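Local coordinates for probable conserved lipoprotein LpqI (Mycobacterium tuberculosis H37Rv, PDB 6GFV) that cleaves terminal beta-1,4-linked N-acetylglucosamine from peptidoglycan fragments, a step in the recycling of the mycobacterial cell wall, at residues 72-77 and 338-343; 111-116 and 166-171. All coordinates share one frame; numbering follows the deposited sequence.

Interaction 1. Residues 72-77 and 338-343; sequences PLPLAV and GPNPGC
Pro72 meets the C-terminal tail through its carbonyl: Asn340 ND2 donates a hydrogen bond to Pro72 O at 2.7 Å, with an N-H...O angle of 157°. The acceptor lies almost in the plane of the Asn340 amide, and the donor is tilted 19° from the carbonyl plane of Pro72. A cis peptide bond precedes Pro72, an isomer that proline accepts more readily than other residues. The same ND2 also donates to Ser5 O, while OD1 accepts from Arg4 NH1, so both ends of this buried amide are satisfied and its rotation about chi2 is fixed. Asparagine suits the place because one short side chain offers donor and acceptor together.

Leu73 comes next, the residue whose CA lies nearest that of Asn340, 6.0 Å away. Its CD2 reaches Asn340 ND2 at 3.5 Å and Gly338 O at 3.7 Å, giving the amide an apolar flank. Asn340 carries CG beside its backbone N (chi1 -81°), which swings the amide to the first segment. Pro74 follows, its ring against the amide oxygen: Pro74 CD is 3.1 Å from Asn340 OD1, and the compact ring packs there without offering a polar group of its own. Gly338 leaves helix 323-337 with positive phi, at backbone angles where a CB would be jammed against the preceding carbonyl.

A type II turn that begins at Asn340 ends at Cys343, which is disulfide-bonded to Cys6, so the two chain termini are joined beside this contact. Leu73 also packs on Ala334 of helix 323-337, and Leu75 on Ile66 and Val67 of helix 62-69, just before strand 76-83 enters the sheet between strands 47-50 and 130-131.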
loop_
_atom_site.group_PDB
_atom_site.type_symbol
_atom_site.label_atom_id
_atom_site.label_comp_id
_atom_site.label_asym_id
_atom_site.label_seq_id
_atom_site.Cartn_x
_atom_site.Cartn_y
_atom_site.Cartn_z
ATOM N N PRO A 72 8.746 10.834 14.420
ATOM C CA PRO A 72 8.337 10.961 15.820
ATOM C C PRO A 72 7.315 9.914 16.204
ATOM O O PRO A 72 6.777 9.953 17.307
ATOM C CB PRO A 72 7.705 12.348 15.862
ATOM C CG PRO A 72 7.027 12.426 14.552
ATOM C CD PRO A 72 7.912 11.685 13.558
ATOM N N LEU A 73 7.028 9.015 15.270
ATOM C CA LEU A 73 6.108 7.913 15.496
ATOM C C LEU A 73 6.790 6.641 15.018
ATOM O O LEU A 73 7.846 6.708 14.401
ATOM C CB LEU A 73 4.775 8.150 14.775
ATOM C CG LEU A 73 3.823 9.202 15.364
ATOM C CD1 LEU A 73 2.605 9.284 14.509
ATOM C CD2 LEU A 73 3.426 8.901 16.812
ATOM N N PRO A 74 6.213 5.476 15.340
ATOM C CA PRO A 74 6.885 4.236 14.963
ATOM C C PRO A 74 7.049 4.058 13.455
ATOM O O PRO A 74 6.143 4.332 12.681
ATOM C CB PRO A 74 5.967 3.164 15.545
ATOM C CG PRO A 74 5.280 3.848 16.683
ATOM C CD PRO A 74 5.079 5.236 16.250
ATOM N N LEU A 75 8.231 3.631 13.048
ATOM C CA LEU A 75 8.509 3.299 11.657
ATOM C C LEU A 75 7.492 2.301 11.098
ATOM O O LEU A 75 7.173 1.320 11.765
ATOM C CB LEU A 75 9.915 2.709 11.547
ATOM C CG LEU A 75 10.480 2.436 10.151
ATOM C CD1 LEU A 75 10.864 3.734 9.448
ATOM C CD2 LEU A 75 11.652 1.474 10.205
ATOM N N ALA A 76 6.982 2.535 9.886
ATOM C CA ALA A 76 6.125 1.539 9.227
ATOM C C ALA A 76 6.970 0.429 8.578
ATOM O O ALA A 76 7.977 0.715 7.949
ATOM C CB ALA A 76 5.221 2.201 8.163
ATOM N N VAL A 77 6.549 -0.826 8.720
ATOM C CA VAL A 77 7.242 -1.944 8.072
ATOM C C VAL A 77 6.282 -2.790 7.234
ATOM O O VAL A 77 5.402 -3.450 7.778
ATOM C CB VAL A 77 7.947 -2.856 9.109
ATOM C CG1 VAL A 77 8.771 -3.939 8.410
ATOM C CG2 VAL A 77 8.796 -2.031 10.046
ATOM N N GLY A 338 -0.512 5.024 14.623
ATOM C CA GLY A 338 -0.953 4.915 15.994
ATOM C C GLY A 338 0.009 5.544 16.986
ATOM O O GLY A 338 1.072 6.024 16.616
ATOM N N PRO A 339 -0.355 5.538 18.267
ATOM C CA PRO A 339 0.449 6.316 19.211
ATOM C C PRO A 339 1.722 5.606 19.625
ATOM O O PRO A 339 1.819 4.383 19.510
ATOM C CB PRO A 339 -0.492 6.502 20.405
ATOM C CG PRO A 339 -1.402 5.339 20.356
ATOM C CD PRO A 339 -1.501 4.879 18.913
ATOM N N ASN A 340 2.700 6.383 20.076
ATOM C CA ASN A 340 3.909 5.819 20.663
ATOM C C ASN A 340 3.652 5.076 21.955
ATOM O O ASN A 340 2.807 5.478 22.752
ATOM C CB ASN A 340 4.936 6.911 20.917
ATOM C CG ASN A 340 5.687 7.273 19.681
ATOM O OD1 ASN A 340 6.149 6.397 18.955
ATOM N ND2 ASN A 340 5.810 8.560 19.417
ATOM N N PRO A 341 4.379 3.976 22.166
ATOM C CA PRO A 341 4.267 3.329 23.473
ATOM C C PRO A 341 4.963 4.197 24.521
ATOM O O PRO A 341 6.008 4.787 24.250
ATOM C CB PRO A 341 4.963 1.979 23.269
ATOM C CG PRO A 341 5.880 2.186 22.103
ATOM C CD PRO A 341 5.275 3.257 21.242
ATOM N N GLY A 342 4.361 4.306 25.695
ATOM C CA GLY A 342 4.875 5.199 26.711
ATOM C C GLY A 342 4.010 6.432 26.853
ATOM O O GLY A 342 4.038 7.105 27.879
ATOM N N CYS A 343 3.237 6.741 25.822
ATOM C CA CYS A 343 2.305 7.849 25.917
ATOM C C CYS A 343 1.007 7.383 26.563
ATOM O O CYS A 343 -0.036 8.021 26.413
ATOM C CB CYS A 343 2.035 8.457 24.541
ATOM S SG CYS A 343 3.494 9.126 23.720
#

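Interaction 2. Residues 111-116 and 166-171; sequences QVRDLA and YAQGLR
Helices 109-126 and 156-172 run in roughly the same direction where Ala116 faces Gly169: the axes of the two segments cross at -38° and approach to 7.2 Å. Such closeness needs small residues. The CA atoms of Ala116 and Gly169 are 4.6 Å apart, and a CB on Gly169 would collide with both Ala116 CB and Arg113 O.

The methyl of Ala116 sits over the centre of the Tyr166 ring, a CH-pi contact with CB 3.7 Å from the centroid and 5° off the ring normal. Tyr166 takes chi1 -154°, CG roughly opposite its backbone N, which lays the ring face beneath that methyl; Val112 CG1 meets the ring at its edge, 4.0 Å from CD2. On the other flank Arg113 extends alongside Gln168, whose CG lies over one guanidinium face, 3.5 Å from Arg113 CZ. Arg113 NE forms a salt bridge with Asp172 OD2, and Asp172 OD1 accepts a hydrogen bond from Gln168 NE2, while Gln168 OE1 receives Arg171 NH1.

No hydrogen bond joins the segments themselves; dispersion and close fit hold the buried centre, and on the partly exposed side the salt bridge from Arg113 to Asp172, at the end of helix 156-172, links the helices.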
loop_
_atom_site.group_PDB
_atom_site.type_symbol
_atom_site.label_atom_id
_atom_site.label_comp_id
_atom_site.label_asym_id
_atom_site.label_seq_id
_atom_site.Cartn_x
_atom_site.Cartn_y
_atom_site.Cartn_z
ATOM N N GLN A 111 -12.754 -20.161 8.156
ATOM C CA GLN A 111 -11.435 -20.801 8.109
ATOM C C GLN A 111 -10.407 -19.888 7.453
ATOM O O GLN A 111 -9.228 -19.915 7.786
ATOM C CB GLN A 111 -11.483 -22.127 7.349
ATOM C CG GLN A 111 -12.097 -23.314 8.098
ATOM C CD GLN A 111 -12.143 -24.573 7.241
ATOM O OE1 GLN A 111 -12.515 -24.522 6.073
ATOM N NE2 GLN A 111 -11.739 -25.705 7.818
ATOM N N VAL A 112 -10.859 -19.063 6.519
ATOM C CA VAL A 112 -9.953 -18.136 5.879
ATOM C C VAL A 112 -9.588 -17.020 6.850
ATOM O O VAL A 112 -8.443 -16.587 6.890
ATOM C CB VAL A 112 -10.550 -17.575 4.573
ATOM C CG1 VAL A 112 -9.743 -16.395 4.082
ATOM C CG2 VAL A 112 -10.603 -18.689 3.509
ATOM N N ARG A 113 -10.561 -16.575 7.639
ATOM C CA ARG A 113 -10.295 -15.612 8.708
ATOM C C ARG A 113 -9.295 -16.193 9.722
ATOM O O ARG A 113 -8.400 -15.496 10.166
ATOM C CB ARG A 113 -11.595 -15.200 9.409
ATOM C CG ARG A 113 -11.411 -14.070 10.412
ATOM C CD ARG A 113 -12.678 -13.754 11.181
ATOM N NE ARG A 113 -12.424 -12.723 12.179
ATOM C CZ ARG A 113 -13.371 -12.061 12.832
ATOM N NH1 ARG A 113 -14.648 -12.311 12.578
ATOM N NH2 ARG A 113 -13.044 -11.137 13.725
ATOM N N ASP A 114 -9.476 -17.463 10.085
ATOM C CA ASP A 114 -8.530 -18.192 10.946
ATOM C C ASP A 114 -7.102 -18.120 10.416
ATOM O O ASP A 114 -6.180 -17.779 11.147
ATOM C CB ASP A 114 -8.917 -19.664 11.084
ATOM C CG ASP A 114 -10.225 -19.883 11.833
ATOM O OD1 ASP A 114 -10.698 -18.981 12.540
ATOM O OD2 ASP A 114 -10.773 -20.991 11.709
ATOM N N LEU A 115 -6.927 -18.449 9.142
ATOM C CA LEU A 115 -5.592 -18.535 8.567
ATOM C C LEU A 115 -4.949 -17.164 8.501
ATOM O O LEU A 115 -3.772 -17.021 8.817
ATOM C CB LEU A 115 -5.619 -19.181 7.172
ATOM C CG LEU A 115 -4.285 -19.286 6.400
ATOM C CD1 LEU A 115 -3.286 -20.170 7.119
ATOM C CD2 LEU A 115 -4.496 -19.808 5.002
ATOM N N ALA A 116 -5.715 -16.158 8.097
ATOM C CA ALA A 116 -5.179 -14.802 8.021
ATOM C C ALA A 116 -4.724 -14.304 9.393
ATOM O O ALA A 116 -3.704 -13.633 9.503
ATOM C CB ALA A 116 -6.206 -13.843 7.435
ATOM N N TYR A 166 -10.282 -12.208 4.960
ATOM C CA TYR A 166 -8.820 -12.137 5.062
ATOM C C TYR A 166 -8.372 -10.850 5.739
ATOM O O TYR A 166 -7.519 -10.867 6.635
ATOM C CB TYR A 166 -8.141 -12.255 3.692
ATOM C CG TYR A 166 -6.724 -12.806 3.784
ATOM C CD1 TYR A 166 -5.648 -11.973 4.068
ATOM C CD2 TYR A 166 -6.468 -14.167 3.608
ATOM C CE1 TYR A 166 -4.355 -12.473 4.164
ATOM C CE2 TYR A 166 -5.182 -14.679 3.708
ATOM C CZ TYR A 166 -4.130 -13.827 3.987
ATOM O OH TYR A 166 -2.859 -14.313 4.090
ATOM N N ALA A 167 -8.932 -9.732 5.294
ATOM C CA ALA A 167 -8.651 -8.441 5.908
ATOM C C ALA A 167 -8.962 -8.431 7.412
ATOM O O ALA A 167 -8.198 -7.887 8.199
ATOM C CB ALA A 167 -9.440 -7.333 5.200
ATOM N N GLN A 168 -10.078 -9.033 7.803
ATOM C CA GLN A 168 -10.485 -9.038 9.208
ATOM C C GLN A 168 -9.500 -9.863 10.027
ATOM O O GLN A 168 -9.187 -9.506 11.162
ATOM C CB GLN A 168 -11.917 -9.575 9.376
ATOM C CG GLN A 168 -12.508 -9.427 10.775
ATOM C CD GLN A 168 -12.347 -8.027 11.344
ATOM O OE1 GLN A 168 -12.748 -7.042 10.731
ATOM N NE2 GLN A 168 -11.747 -7.934 12.516
ATOM N N GLY A 169 -9.012 -10.959 9.437
ATOM C CA GLY A 169 -8.019 -11.808 10.084
ATOM C C GLY A 169 -6.755 -11.034 10.434
ATOM O O GLY A 169 -6.287 -11.062 11.565
ATOM N N LEU A 170 -6.203 -10.344 9.444
ATOM C CA LEU A 170 -5.035 -9.490 9.647
ATOM C C LEU A 170 -5.313 -8.411 10.719
ATOM O O LEU A 170 -4.494 -8.178 11.614
ATOM C CB LEU A 170 -4.608 -8.848 8.313
ATOM C CG LEU A 170 -3.992 -9.752 7.224
ATOM C CD1 LEU A 170 -3.877 -9.049 5.877
ATOM C CD2 LEU A 170 -2.602 -10.267 7.662
ATOM N N ARG A 171 -6.480 -7.781 10.616
ATOM C CA ARG A 171 -6.946 -6.777 11.558
ATOM C C ARG A 171 -7.044 -7.358 12.986
ATOM O O ARG A 171 -6.663 -6.699 13.943
ATOM C CB ARG A 171 -8.296 -6.222 11.064
ATOM C CG ARG A 171 -8.801 -4.942 11.704
ATOM C CD ARG A 171 -10.074 -4.436 10.995
ATOM N NE ARG A 171 -9.827 -4.130 9.590
ATOM C CZ ARG A 171 -10.493 -4.648 8.563
ATOM N NH1 ARG A 171 -11.484 -5.491 8.753
ATOM N NH2 ARG A 171 -10.164 -4.289 7.338
#

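In the fold
From the N terminus, the chain reaches 72-77 on the approach to strand 76-83, then passes through helix 109-126 and helix 156-172, whose meeting at interaction 2 closes a loop of 49 intervening residues. Only after the remaining strands and helices of the TIM-barrel-like domain does the tail at 338-343 return to close interaction 1, whose far longer loop contains interaction 2 entirely. The centres are 24 Å apart and the contacts do not touch. Interaction 1 ties the C-terminal end to the loop leading into inner strand 76-83, whereas interaction 2 joins two helices of the outer layer, the second leading into strand 176-182, which carries Lys180 and His181, probable substrate-binding residues.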